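Local structure of conserved hypothetical secreted protein (Helicobacter pylori, 4RNZ) at residues N175-D180 with L314-T319; A187-E192 with L257-L262. The protein is a cell-shape determinant of the M23B metallopeptidase family that probably cleaves peptide cross-links of peptidoglycan with a zinc-dependent active site. One frame throughout, in Å; residues are numbered along the deposited sequence.

Contact 1 of 2, residues N175-D180 with L314-T319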
loop_
_atom_site.group_PDB
_atom_site.type_symbol
_atom_site.label_atom_id
_atom_site.label_comp_id
_atom_site.label_asym_id
_atom_site.label_seq_id
_atom_site.Cartn_x
_atom_site.Cartn_y
_atom_site.Cartn_z
ATOM N N ASN A 175 -10.088 2.839 7.533
ATOM C CA ASN A 175 -10.173 1.494 6.926
ATOM C C ASN A 175 -9.423 1.302 5.593
ATOM O O ASN A 175 -9.394 0.190 5.076
ATOM C CB ASN A 175 -11.645 1.038 6.777
ATOM C CG ASN A 175 -12.393 1.780 5.671
ATOM O OD1 ASN A 175 -11.789 2.349 4.743
ATOM N ND2 ASN A 175 -13.715 1.764 5.752
ATOM N N GLY A 176 -8.855 2.368 5.028
ATOM C CA GLY A 176 -8.039 2.271 3.804
ATOM C C GLY A 176 -8.766 2.483 2.478
ATOM O O GLY A 176 -8.128 2.604 1.432
ATOM N N HIS A 177 -10.094 2.537 2.518
ATOM C CA HIS A 177 -10.917 2.788 1.333
ATOM C C HIS A 177 -11.241 4.284 1.173
ATOM O O HIS A 177 -11.112 5.040 2.127
ATOM C CB HIS A 177 -12.205 1.985 1.441
ATOM C CG HIS A 177 -11.971 0.501 1.500
ATOM N ND1 HIS A 177 -12.470 -0.369 0.558
ATOM C CD2 HIS A 177 -11.269 -0.261 2.375
ATOM C CE1 HIS A 177 -12.101 -1.604 0.854
ATOM N NE2 HIS A 177 -11.367 -1.567 1.949
ATOM N N TYR A 178 -11.638 4.682 -0.041
ATOM C CA TYR A 178 -12.003 6.068 -0.378
ATOM C C TYR A 178 -13.518 6.210 -0.409
ATOM O O TYR A 178 -14.215 5.292 -0.855
ATOM C CB TYR A 178 -11.501 6.445 -1.761
ATOM C CG TYR A 178 -9.992 6.544 -1.975
ATOM C CD1 TYR A 178 -9.163 7.299 -1.116
ATOM C CD2 TYR A 178 -9.404 5.928 -3.096
ATOM C CE1 TYR A 178 -7.794 7.400 -1.359
ATOM C CE2 TYR A 178 -8.053 6.024 -3.357
ATOM C CZ TYR A 178 -7.235 6.752 -2.489
ATOM O OH TYR A 178 -5.883 6.833 -2.799
ATOM N N TYR A 179 -13.988 7.354 0.016
ATOM C CA TYR A 179 -15.383 7.628 0.097
ATOM C C TYR A 179 -15.709 8.958 -0.500
ATOM O O TYR A 179 -14.937 9.885 -0.413
ATOM C CB TYR A 179 -15.859 7.566 1.543
ATOM C CG TYR A 179 -15.824 6.175 2.077
ATOM C CD1 TYR A 179 -14.705 5.698 2.692
ATOM C CD2 TYR A 179 -16.868 5.319 1.882
ATOM C CE1 TYR A 179 -14.642 4.419 3.149
ATOM C CE2 TYR A 179 -16.813 4.035 2.335
ATOM C CZ TYR A 179 -15.689 3.591 2.961
ATOM O OH TYR A 179 -15.590 2.326 3.411
ATOM N N ASP A 180 -16.867 9.022 -1.109
ATOM C CA ASP A 180 -17.349 10.273 -1.548
ATOM C C ASP A 180 -17.896 10.996 -0.394
ATOM O O ASP A 180 -17.876 10.608 0.731
ATOM C CB ASP A 180 -18.362 10.224 -2.691
ATOM C CG ASP A 180 -19.688 9.627 -2.304
ATOM O OD1 ASP A 180 -20.070 9.582 -1.142
ATOM O OD2 ASP A 180 -20.345 9.190 -3.229
ATOM N N LEU A 314 -10.490 -9.031 2.699
ATOM C CA LEU A 314 -11.899 -9.259 2.952
ATOM C C LEU A 314 -12.727 -7.995 2.820
ATOM O O LEU A 314 -13.868 -8.051 2.367
ATOM C CB LEU A 314 -12.084 -9.900 4.320
ATOM C CG LEU A 314 -11.395 -11.263 4.496
ATOM C CD1 LEU A 314 -11.963 -11.907 5.748
ATOM C CD2 LEU A 314 -11.520 -12.216 3.302
ATOM N N GLY A 315 -12.141 -6.848 3.149
ATOM C CA GLY A 315 -12.808 -5.577 2.930
ATOM C C GLY A 315 -13.228 -5.300 1.508
ATOM O O GLY A 315 -14.128 -4.490 1.279
ATOM N N TYR A 316 -12.590 -5.947 0.534
ATOM C CA TYR A 316 -12.928 -5.736 -0.872
ATOM C C TYR A 316 -13.686 -6.889 -1.493
ATOM O O TYR A 316 -14.005 -6.838 -2.699
ATOM C CB TYR A 316 -11.666 -5.595 -1.702
ATOM C CG TYR A 316 -10.967 -4.280 -1.626
ATOM C CD1 TYR A 316 -11.430 -3.175 -2.360
ATOM C CD2 TYR A 316 -9.804 -4.144 -0.882
ATOM C CE1 TYR A 316 -10.761 -1.962 -2.317
ATOM C CE2 TYR A 316 -9.127 -2.942 -0.837
ATOM C CZ TYR A 316 -9.604 -1.855 -1.558
ATOM O OH TYR A 316 -8.911 -0.664 -1.497
ATOM N N ILE A 317 -13.905 -7.961 -0.736
ATOM C CA ILE A 317 -14.723 -9.052 -1.268
ATOM C C ILE A 317 -16.173 -8.775 -0.899
ATOM O O ILE A 317 -16.547 -8.841 0.247
ATOM C CB ILE A 317 -14.236 -10.411 -0.771
ATOM C CG1 ILE A 317 -12.841 -10.658 -1.365
ATOM C CG2 ILE A 317 -15.204 -11.509 -1.194
ATOM C CD1 ILE A 317 -12.182 -11.942 -0.942
ATOM N N ARG A 318 -16.937 -8.361 -1.881
ATOM C CA ARG A 318 -18.289 -7.874 -1.704
ATOM C C ARG A 318 -18.883 -7.817 -3.082
ATOM O O ARG A 318 -18.161 -7.874 -4.041
ATOM C CB ARG A 318 -18.283 -6.469 -1.121
ATOM C CG ARG A 318 -17.801 -5.382 -2.081
ATOM C CD ARG A 318 -16.890 -4.377 -1.402
ATOM N NE ARG A 318 -16.013 -3.645 -2.320
ATOM C CZ ARG A 318 -15.227 -2.648 -1.927
ATOM N NH1 ARG A 318 -15.232 -2.296 -0.659
ATOM N NH2 ARG A 318 -14.456 -1.989 -2.789
ATOM N N THR A 319 -20.184 -7.625 -3.180
ATOM C CA THR A 319 -20.840 -7.530 -4.477
ATOM C C THR A 319 -21.229 -6.123 -4.832
ATOM O O THR A 319 -21.349 -5.776 -5.986
ATOM C CB THR A 319 -22.113 -8.367 -4.512
ATOM O OG1 THR A 319 -21.840 -9.668 -4.002
ATOM C CG2 THR A 319 -22.578 -8.474 -5.897
#
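His177 and Tyr316 meet ring against ring, their side chains reaching toward each other from opposite directions. The imidazole presents its CE1 corner to the phenol: CE1 stands 3.3 Å above the Tyr316 plane, over the middle of the ring. With the two planes inclined at 31° and the centroids 4.2 Å apart, the rings meet at a slant. With CG anti to the carbonyl carbon (chi1 -61°), His177 turns its ring toward 314-319, and the ring of Tyr316 reaches across to meet it.

Arg318 arrives beside the same corner, its NH1 3.5 Å from His177 CE1, with the guanidinium plane turned 64° from the imidazole. Its chain bends at chi2 and folds back over its own segment, so that Tyr316 CA lies over the centre of one guanidinium face. The arginine is poorly ordered, and no hydrogen bond crosses between the segments. Glu185 joins the two polar ends instead: it is hydrogen-bonded to His177 ND1 and forms a salt bridge with Arg318 NH1, an arrangement that would restrain the imidazole's rotation. The carboxylate would favour a charged imidazole, while the nearby arginine would work against it.

Behind His177, Asn175 shapes the backbone. Its OD1 takes the His177 N-H at 2.8 Å to close an Asx turn, while its ND2 donates to Tyr179 OH at 3.1 Å, tying the turn to the following strand.

Strand 178-179 lies between strands 166-172 and 185-186 at one end of the second-domain sheet. Residues 314-319 belong to the loop from strand 309-311 to helix 326-348, and Ile311 of that strand touches both His177 and Tyr316.

Contact 2 of 2, residues A187-E192 with L257-L262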
loop_
_atom_site.group_PDB
_atom_site.type_symbol
_atom_site.label_atom_id
_atom_site.label_comp_id
_atom_site.label_asym_id
_atom_site.label_seq_id
_atom_site.Cartn_x
_atom_site.Cartn_y
_atom_site.Cartn_z
ATOM N N ALA A 187 -13.874 4.542 -6.247
ATOM C CA ALA A 187 -12.630 3.976 -6.720
ATOM C C ALA A 187 -12.356 2.610 -6.076
ATOM O O ALA A 187 -11.219 2.267 -5.835
ATOM C CB ALA A 187 -11.494 4.952 -6.442
ATOM N N GLY A 188 -13.415 1.854 -5.780
ATOM C CA GLY A 188 -13.282 0.550 -5.166
ATOM C C GLY A 188 -12.883 -0.534 -6.163
ATOM O O GLY A 188 -12.603 -0.264 -7.333
ATOM N N PHE A 189 -12.834 -1.760 -5.668
ATOM C CA PHE A 189 -12.548 -2.940 -6.461
ATOM C C PHE A 189 -13.494 -3.993 -5.936
ATOM O O PHE A 189 -13.735 -4.050 -4.748
ATOM C CB PHE A 189 -11.104 -3.380 -6.239
ATOM C CG PHE A 189 -10.093 -2.383 -6.720
ATOM C CD1 PHE A 189 -9.614 -2.436 -8.027
ATOM C CD2 PHE A 189 -9.632 -1.379 -5.877
ATOM C CE1 PHE A 189 -8.694 -1.501 -8.493
ATOM C CE2 PHE A 189 -8.710 -0.436 -6.336
ATOM C CZ PHE A 189 -8.240 -0.503 -7.642
ATOM N N LEU A 190 -14.084 -4.789 -6.811
ATOM C CA LEU A 190 -14.957 -5.886 -6.360
ATOM C C LEU A 190 -14.106 -7.125 -6.569
ATOM O O LEU A 190 -13.972 -7.604 -7.686
ATOM C CB LEU A 190 -16.253 -5.952 -7.183
ATOM C CG LEU A 190 -17.043 -4.629 -7.305
ATOM C CD1 LEU A 190 -18.003 -4.604 -8.499
ATOM C CD2 LEU A 190 -17.791 -4.290 -6.024
ATOM N N LEU A 191 -13.480 -7.583 -5.505
ATOM C CA LEU A 191 -12.667 -8.777 -5.553
ATOM C C LEU A 191 -13.515 -10.009 -5.270
ATOM O O LEU A 191 -14.516 -9.932 -4.577
ATOM C CB LEU A 191 -11.555 -8.689 -4.515
ATOM C CG LEU A 191 -10.544 -7.566 -4.679
ATOM C CD1 LEU A 191 -9.466 -7.751 -3.626
ATOM C CD2 LEU A 191 -9.969 -7.584 -6.083
ATOM N N GLU A 192 -13.089 -11.142 -5.798
ATOM C CA GLU A 192 -13.774 -12.423 -5.571
ATOM C C GLU A 192 -12.847 -13.322 -4.797
ATOM O O GLU A 192 -11.646 -13.323 -5.026
ATOM C CB GLU A 192 -14.082 -13.109 -6.895
ATOM C CG GLU A 192 -15.253 -12.503 -7.619
ATOM C CD GLU A 192 -15.558 -13.174 -8.943
ATOM O OE1 GLU A 192 -14.805 -14.082 -9.398
ATOM O OE2 GLU A 192 -16.578 -12.779 -9.550
ATOM N N LEU A 257 -3.122 -4.315 -10.521
ATOM C CA LEU A 257 -4.275 -3.665 -11.114
ATOM C C LEU A 257 -4.413 -2.316 -10.453
ATOM O O LEU A 257 -4.672 -2.232 -9.240
ATOM C CB LEU A 257 -5.559 -4.496 -10.903
ATOM C CG LEU A 257 -6.824 -3.884 -11.520
ATOM C CD1 LEU A 257 -6.756 -3.898 -13.043
ATOM C CD2 LEU A 257 -8.077 -4.604 -11.042
ATOM N N ASN A 258 -4.269 -1.254 -11.252
ATOM C CA ASN A 258 -4.296 0.107 -10.742
ATOM C C ASN A 258 -3.328 0.208 -9.551
ATOM O O ASN A 258 -2.189 -0.188 -9.684
ATOM C CB ASN A 258 -5.721 0.539 -10.399
ATOM C CG ASN A 258 -6.663 0.482 -11.604
ATOM O OD1 ASN A 258 -6.231 0.395 -12.746
ATOM N ND2 ASN A 258 -7.950 0.542 -11.341
ATOM N N GLU A 259 -3.772 0.684 -8.393
ATOM C CA GLU A 259 -2.876 0.806 -7.236
ATOM C C GLU A 259 -2.798 -0.460 -6.363
ATOM O O GLU A 259 -2.166 -0.447 -5.300
ATOM C CB GLU A 259 -3.226 2.042 -6.406
ATOM C CG GLU A 259 -4.556 2.041 -5.649
ATOM C CD GLU A 259 -5.721 2.623 -6.456
ATOM O OE1 GLU A 259 -6.057 2.023 -7.506
ATOM O OE2 GLU A 259 -6.317 3.645 -6.029
ATOM N N LEU A 260 -3.395 -1.556 -6.833
ATOM C CA LEU A 260 -3.330 -2.825 -6.122
ATOM C C LEU A 260 -2.245 -3.770 -6.591
ATOM O O LEU A 260 -1.964 -3.934 -7.784
ATOM C CB LEU A 260 -4.678 -3.577 -6.136
ATOM C CG LEU A 260 -5.925 -2.967 -5.478
ATOM C CD1 LEU A 260 -7.102 -3.956 -5.469
ATOM C CD2 LEU A 260 -5.676 -2.471 -4.063
ATOM N N ARG A 261 -1.672 -4.456 -5.614
ATOM C CA ARG A 261 -0.885 -5.637 -5.854
ATOM C C ARG A 261 -1.513 -6.801 -5.063
ATOM O O ARG A 261 -1.730 -6.704 -3.851
ATOM C CB ARG A 261 0.527 -5.357 -5.382
ATOM C CG ARG A 261 1.555 -6.457 -5.528
ATOM C CD ARG A 261 2.898 -5.937 -4.971
ATOM N NE ARG A 261 3.495 -7.043 -4.297
ATOM C CZ ARG A 261 3.755 -7.162 -3.007
ATOM N NH1 ARG A 261 3.624 -6.172 -2.122
ATOM N NH2 ARG A 261 4.195 -8.333 -2.621
ATOM N N LEU A 262 -1.776 -7.896 -5.773
ATOM C CA LEU A 262 -2.485 -9.054 -5.217
ATOM C C LEU A 262 -1.538 -10.247 -5.224
ATOM O O LEU A 262 -0.957 -10.572 -6.250
ATOM C CB LEU A 262 -3.767 -9.348 -6.017
ATOM C CG LEU A 262 -4.848 -8.250 -5.987
ATOM C CD1 LEU A 262 -4.676 -7.267 -7.136
ATOM C CD2 LEU A 262 -6.250 -8.823 -6.062
HETATM O O HOH W 1 -8.872 2.834 -4.878
#
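A type II' beta turn, Leu257 to Leu260, joins two antiparallel strands of the M23 peptidase sheet, and Phe189 of the loop between strands 185-186 and 199-202 packs against this hairpin. Leu260 CD1 sits over one face of the phenyl ring in a CH-pi contact, 3.7 Å from the centroid and 15° off the ring normal. Leu257 runs alongside the ring in the reverse sense, its CD2 branch 4.0 Å from Phe189 CD1.

The outer end of the ring reaches the corner of the turn. Asn258 CB lies at the edge in the ring plane, while its ND2 stands obliquely 3.6 Å from Phe189 CE1. Glu259 brings OE1 to the same rim, 3.3 Å from Phe189 CZ and in the ring plane, with the carboxylate almost perpendicular to the phenyl; the polarised ring hydrogens would suit this oxygen. Its CG lies between the backbone N and carbonyl carbon (chi1 68°), and a bend at chi2 curls the carboxylate back toward the ring.

The hairpin is closed by paired backbone bonds, Leu257 N to Leu260 O and Leu260 N to Leu257 O. From Leu260 the strand runs on through 260-267 beside strand 299-306, which carries the zinc ligand His301. Farther along, Leu191 and Leu262 meet tip to tip, their CD2 methyls 3.9 Å apart; Val304 touches Leu191 and Leu260.

At the polar end a water bridges the segments, donating to Ala187 O at 2.6 Å and Glu259 OE2 at 2.9 Å. Asn258 OD1 accepts from Lys123, and Asn120 of helix 112-121 touches both Asn258 and Glu259.

How the contacts relate
From the N terminus the chain reaches 175-180 in the second domain, then passes through 187-192 on its way to the peptidase sheet. Contact 2 closes the first loop when 257-262 returns to this connecting loop; contact 1 closes a longer one only after the peptidase strands, at 314-319, and thus encloses contact 2. Their centres lie 10 Å apart and they touch directly: Arg318 NH2 probably bonds to Phe189 O at 2.9 Å and Tyr316 O to Leu191 N at 3.0 Å. Residues 187-192 run between the 257-262 hairpin and the loop 314-319, and together the contacts tie the second domain to the peptidase domain.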